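Local coordinates for PRESAN domain-containing protein (PDB 7D2W), which is of unknown function but carries the PRESAN domain of the PHIST family in Plasmodium falciparum, a helical bundle probably used for protein binding, at residues A[133-136]-A[137-140]; A[153-156]-A[157-161]. All coordinates share one frame; numbering follows the deposited sequence. Where two conformers were deposited one is given.

In the fold
The chain opens with the short helix 49-58 and runs through helix 65-93 before reaching helix 117-144, where interaction 1 joins 133-136 to 137-140. A turn leads into helix 149-181, and near its start interaction 2 joins 153-156 to 157-161. Each contact lies within about two helical turns and closes no loop; they follow in series, neither nesting nor crossing. The two helices meet side by side: Phe155 packs on Arg138 and Phe139, and Gln135 NE2 probably hydrogen-bonds to the Cys159 carbonyl. Interaction 1 also faces helix 65-93, while interaction 2 touches helices 49-58 and 65-93. Interaction 2 alone also meets the second subunit; together they join helices 117-144 and 149-181.

Interaction 1: A[133-136]-A[137-140]; sequences TEQT and NRFY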
loop_
_atom_site.group_PDB
_atom_site.type_symbol
_atom_site.label_atom_id
_atom_site.label_comp_id
_atom_site.label_asym_id
_atom_site.label_seq_id
_atom_site.Cartn_x
_atom_site.Cartn_y
_atom_site.Cartn_z
ATOM N N THR A 133 -2.850 1.725 18.678
ATOM C CA THR A 133 -2.987 1.060 19.971
ATOM C C THR A 133 -2.675 -0.428 19.863
ATOM O O THR A 133 -1.956 -0.986 20.699
ATOM C CB THR A 133 -4.404 1.261 20.520
ATOM O OG1 THR A 133 -4.639 2.653 20.738
ATOM C CG2 THR A 133 -4.583 0.507 21.828
ATOM N N GLU A 134 -3.228 -1.091 18.843
ATOM C CA GLU A 134 -3.001 -2.522 18.669
ATOM C C GLU A 134 -1.525 -2.827 18.430
ATOM O O GLU A 134 -0.976 -3.768 19.014
ATOM C CB GLU A 134 -3.851 -3.041 17.509
ATOM C CG GLU A 134 -3.535 -4.476 17.106
ATOM C CD GLU A 134 -3.709 -4.717 15.615
ATOM O OE1 GLU A 134 -4.846 -4.567 15.112
ATOM O OE2 GLU A 134 -2.705 -5.046 14.943
ATOM N N GLN A 135 -0.859 -2.035 17.582
ATOM C CA GLN A 135 0.563 -2.254 17.338
ATOM C C GLN A 135 1.399 -2.018 18.591
ATOM O O GLN A 135 2.313 -2.793 18.889
ATOM C CB GLN A 135 1.042 -1.354 16.193
ATOM C CG GLN A 135 0.489 -1.823 14.849
ATOM C CD GLN A 135 1.058 -1.045 13.686
ATOM O OE1 GLN A 135 1.703 -0.008 13.866
ATOM N NE2 GLN A 135 0.835 -1.546 12.479
ATOM N N THR A 136 1.125 -0.937 19.323
ATOM C CA THR A 136 1.889 -0.660 20.537
ATOM C C THR A 136 1.761 -1.803 21.540
ATOM O O THR A 136 2.749 -2.193 22.178
ATOM C CB THR A 136 1.424 0.659 21.153
ATOM O OG1 THR A 136 1.808 1.732 20.287
ATOM C CG2 THR A 136 2.055 0.878 22.545
ATOM N N ASN A 137 0.556 -2.363 21.683
ATOM C CA ASN A 137 0.375 -3.490 22.594
ATOM C C ASN A 137 1.184 -4.696 22.140
ATOM O O ASN A 137 1.820 -5.367 22.962
ATOM C CB ASN A 137 -1.106 -3.864 22.697
ATOM C CG ASN A 137 -1.910 -2.826 23.437
ATOM O OD1 ASN A 137 -1.354 -2.013 24.177
ATOM N ND2 ASN A 137 -3.226 -2.838 23.240
ATOM N N ARG A 138 1.151 -5.001 20.837
ATOM C CA ARG A 138 1.979 -6.081 20.313
ATOM C C ARG A 138 3.462 -5.792 20.530
ATOM O O ARG A 138 4.247 -6.715 20.771
ATOM C CB ARG A 138 1.676 -6.307 18.828
ATOM C CG ARG A 138 0.314 -6.999 18.572
ATOM C CD ARG A 138 -0.182 -6.830 17.130
ATOM N NE ARG A 138 0.818 -7.221 16.137
ATOM C CZ ARG A 138 0.944 -6.665 14.930
ATOM N NH1 ARG A 138 0.119 -5.692 14.529
ATOM N NH2 ARG A 138 1.898 -7.090 14.114
ATOM N N PHE A 139 3.859 -4.517 20.479
ATOM C CA PHE A 139 5.259 -4.164 20.701
ATOM C C PHE A 139 5.685 -4.449 22.140
ATOM O O PHE A 139 6.739 -5.051 22.378
ATOM C CB PHE A 139 5.474 -2.687 20.352
ATOM C CG PHE A 139 6.881 -2.210 20.543
ATOM C CD1 PHE A 139 7.918 -2.745 19.796
ATOM C CD2 PHE A 139 7.162 -1.204 21.451
ATOM C CE1 PHE A 139 9.212 -2.297 19.960
ATOM C CE2 PHE A 139 8.461 -0.744 21.616
ATOM C CZ PHE A 139 9.484 -1.295 20.864
ATOM N N TYR A 140 4.879 -4.024 23.114
ATOM C CA TYR A 140 5.239 -4.256 24.510
ATOM C C TYR A 140 5.273 -5.745 24.837
ATOM O O TYR A 140 6.117 -6.197 25.620
ATOM C CB TYR A 140 4.276 -3.505 25.426
ATOM C CG TYR A 140 4.713 -2.086 25.679
ATOM C CD1 TYR A 140 5.622 -1.788 26.690
ATOM C CD2 TYR A 140 4.224 -1.043 24.909
ATOM C CE1 TYR A 140 6.027 -0.483 26.923
ATOM C CE2 TYR A 140 4.625 0.262 25.129
ATOM C CZ TYR A 140 5.522 0.538 26.134
ATOM O OH TYR A 140 5.913 1.837 26.353
HETATM O O HOH W 1 -1.328 0.455 23.326
#
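Glu134 and Arg138, one helical turn apart, lie side by side and join in a salt bridge. Glu134 OE2 receives Arg138 NH1 at 2.9 Å, met nearly along the carboxylate C-O axis, but the N-H is bent to 135° and the carboxylate and guanidinium planes stand 44° apart, so this is a single-point grip and not a flat, two-pronged pairing. With Arg138 CG beside the backbone N (chi1 -73°), the chain starts over Glu134 O, 3.5 Å from CG; the bend at chi3 then turns the guanidinium toward the carboxylate. Well round the helix from this pair, Thr136 CG2 lies in the plane of the Tyr140 ring, at its edge, 3.7 Å from CE2. Asn137 sits beside Thr133; its OD1 accepts a bond from a water at 2.6 Å, and the same water donates to Thr133 O at 3.1 Å. That carbonyl thus takes both the water and Asn137 N. Beneath the side chains run four i to i+4 backbone bonds, from Asn137, Arg138, Phe139 and Tyr140 back to residues 133-136. Farther out, the buried Gln135 amide is engaged at both ends: OE1 by Lys75, NE2 by Glu162 and the carbonyl of Cys159. Thr136 OG1 bonds with Trp72 NE1 and Glu132 O, and Phe139 stacks on the Trp72 ring. The segment is a regular alpha-helix bearing an i to i+4 Glu-Arg salt bridge, with one side turned to water and the other built into the four-helix bundle of the PRESAN domain.

Interaction 2: A[153-156]-A[157-161]; sequences KSFI and RSCID
Two first torsions set Phe155 and Cys159 against each other: the phenyl swings with CG opposite its own backbone N (chi1 164°), while Cys159 places SG beside its N and opposite the carbonyl carbon (chi1 -77°). The ring therefore leans along the helix toward the next turn, and the sulfur rises over one of its faces. SG stands 3.8 Å from the centroid of the Phe155 ring, 23° off the ring normal. It is displaced toward the rim, with Phe155 CZ the nearest ring atom at 3.5 Å. Phe155 packs against helix 117-144, where it also meets Leu142, and Cys159 against helix 65-93 at Trp72 and Lys75. Around the helix, Ile156 and Ile160 form a looser apolar pair, CG2 of Ile156 being 4.4 Å from CD1 of Ile160; Ile160 CG1 also comes within 3.6 Å of Ile156 O. These isoleucines meet helix 49-58, Ile156 at Phe56 and Ile160 at Leu52 and Tyr53. Regular i to i+4 bonds carry the backbone, among them Ser158 N to Ser154 O at 2.8 Å and Arg157 N to Lys153 O at 3.0 Å, the latter almost straight. Several polar side chains end at the second subunit: in the conformer given, Arg157 lies on Tyr53 of its own chain as a cation-pi pair and gives its NE to Ser154 OG of the second subunit, whereas Asp161 OD2 is hydrogen-bonded to Ser154 OG of that subunit. What results is an amphipathic alpha-helix with an i to i+4 Cys sulfur-aromatic contact on its core side and a polar dimer interface on another side.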
loop_
_atom_site.group_PDB
_atom_site.type_symbol
_atom_site.label_atom_id
_atom_site.label_comp_id
_atom_site.label_asym_id
_atom_site.label_seq_id
_atom_site.Cartn_x
_atom_site.Cartn_y
_atom_site.Cartn_z
ATOM N N LYS A 153 13.075 -6.180 14.980
ATOM C CA LYS A 153 13.252 -5.309 13.817
ATOM C C LYS A 153 12.231 -5.623 12.730
ATOM O O LYS A 153 11.637 -4.715 12.131
ATOM C CB LYS A 153 14.675 -5.452 13.271
ATOM C CG LYS A 153 15.760 -5.003 14.227
ATOM C CD LYS A 153 17.106 -4.869 13.518
ATOM C CE LYS A 153 17.656 -6.221 13.093
ATOM N NZ LYS A 153 19.143 -6.202 13.012
ATOM N N SER A 154 12.022 -6.911 12.451
ATOM C CA SER A 154 11.012 -7.283 11.470
ATOM C C SER A 154 9.631 -6.841 11.924
ATOM O O SER A 154 8.815 -6.400 11.106
ATOM C CB SER A 154 11.035 -8.797 11.227
ATOM O OG SER A 154 12.329 -9.209 10.831
ATOM N N PHE A 155 9.347 -6.955 13.225
ATOM C CA PHE A 155 8.046 -6.523 13.725
ATOM C C PHE A 155 7.829 -5.034 13.459
ATOM O O PHE A 155 6.770 -4.624 12.964
ATOM C CB PHE A 155 7.929 -6.840 15.216
ATOM C CG PHE A 155 6.805 -6.118 15.896
ATOM C CD1 PHE A 155 5.513 -6.627 15.864
ATOM C CD2 PHE A 155 7.039 -4.910 16.545
ATOM C CE1 PHE A 155 4.474 -5.957 16.482
ATOM C CE2 PHE A 155 6.014 -4.229 17.158
ATOM C CZ PHE A 155 4.715 -4.763 17.130
ATOM N N ILE A 156 8.835 -4.204 13.769
ATOM C CA ILE A 156 8.652 -2.762 13.619
ATOM C C ILE A 156 8.481 -2.399 12.150
ATOM O O ILE A 156 7.591 -1.610 11.788
ATOM C CB ILE A 156 9.823 -1.988 14.262
ATOM C CG1 ILE A 156 9.866 -2.221 15.775
ATOM C CG2 ILE A 156 9.687 -0.479 13.972
ATOM C CD1 ILE A 156 11.164 -1.681 16.446
ATOM N N ARG A 157 9.323 -2.959 11.269
ATOM C CA ARG A 157 9.187 -2.672 9.842
ATOM C C ARG A 157 7.839 -3.163 9.320
ATOM O O ARG A 157 7.190 -2.483 8.518
ATOM C CB ARG A 157 10.348 -3.293 9.048
ATOM C CG ARG A 157 10.332 -2.987 7.521
ATOM C CD ARG A 157 11.741 -2.790 6.905
ATOM N NE ARG A 157 11.711 -2.113 5.600
ATOM C CZ ARG A 157 12.796 -1.785 4.901
ATOM N NH1 ARG A 157 12.687 -1.157 3.719
ATOM N NH2 ARG A 157 14.004 -2.068 5.386
ATOM N N SER A 158 7.377 -4.320 9.801
ATOM C CA SER A 158 6.072 -4.813 9.356
ATOM C C SER A 158 4.927 -3.939 9.860
ATOM O O SER A 158 3.920 -3.799 9.163
ATOM C CB SER A 158 5.870 -6.273 9.785
ATOM O OG SER A 158 6.572 -7.107 8.876
ATOM N N CYS A 159 5.060 -3.338 11.051
ATOM C CA CYS A 159 4.043 -2.395 11.515
ATOM C C CYS A 159 3.964 -1.166 10.616
ATOM O O CYS A 159 2.874 -0.661 10.333
ATOM C CB CYS A 159 4.339 -1.968 12.950
ATOM S SG CYS A 159 3.876 -3.229 14.140
ATOM N N ILE A 160 5.110 -0.652 10.179
ATOM C CA ILE A 160 5.093 0.488 9.270
ATOM C C ILE A 160 4.464 0.089 7.940
ATOM O O ILE A 160 3.630 0.824 7.391
ATOM C CB ILE A 160 6.521 1.050 9.122
ATOM C CG1 ILE A 160 6.945 1.672 10.459
ATOM C CG2 ILE A 160 6.599 2.123 7.996
ATOM C CD1 ILE A 160 8.436 1.993 10.522
ATOM N N ASP A 161 4.812 -1.099 7.424
ATOM C CA ASP A 161 4.172 -1.595 6.200
ATOM C C ASP A 161 2.662 -1.705 6.374
ATOM O O ASP A 161 1.897 -1.406 5.452
ATOM C CB ASP A 161 4.706 -2.977 5.816
ATOM C CG ASP A 161 6.177 -2.985 5.461
ATOM O OD1 ASP A 161 6.723 -1.940 5.063
ATOM O OD2 ASP A 161 6.781 -4.079 5.549
#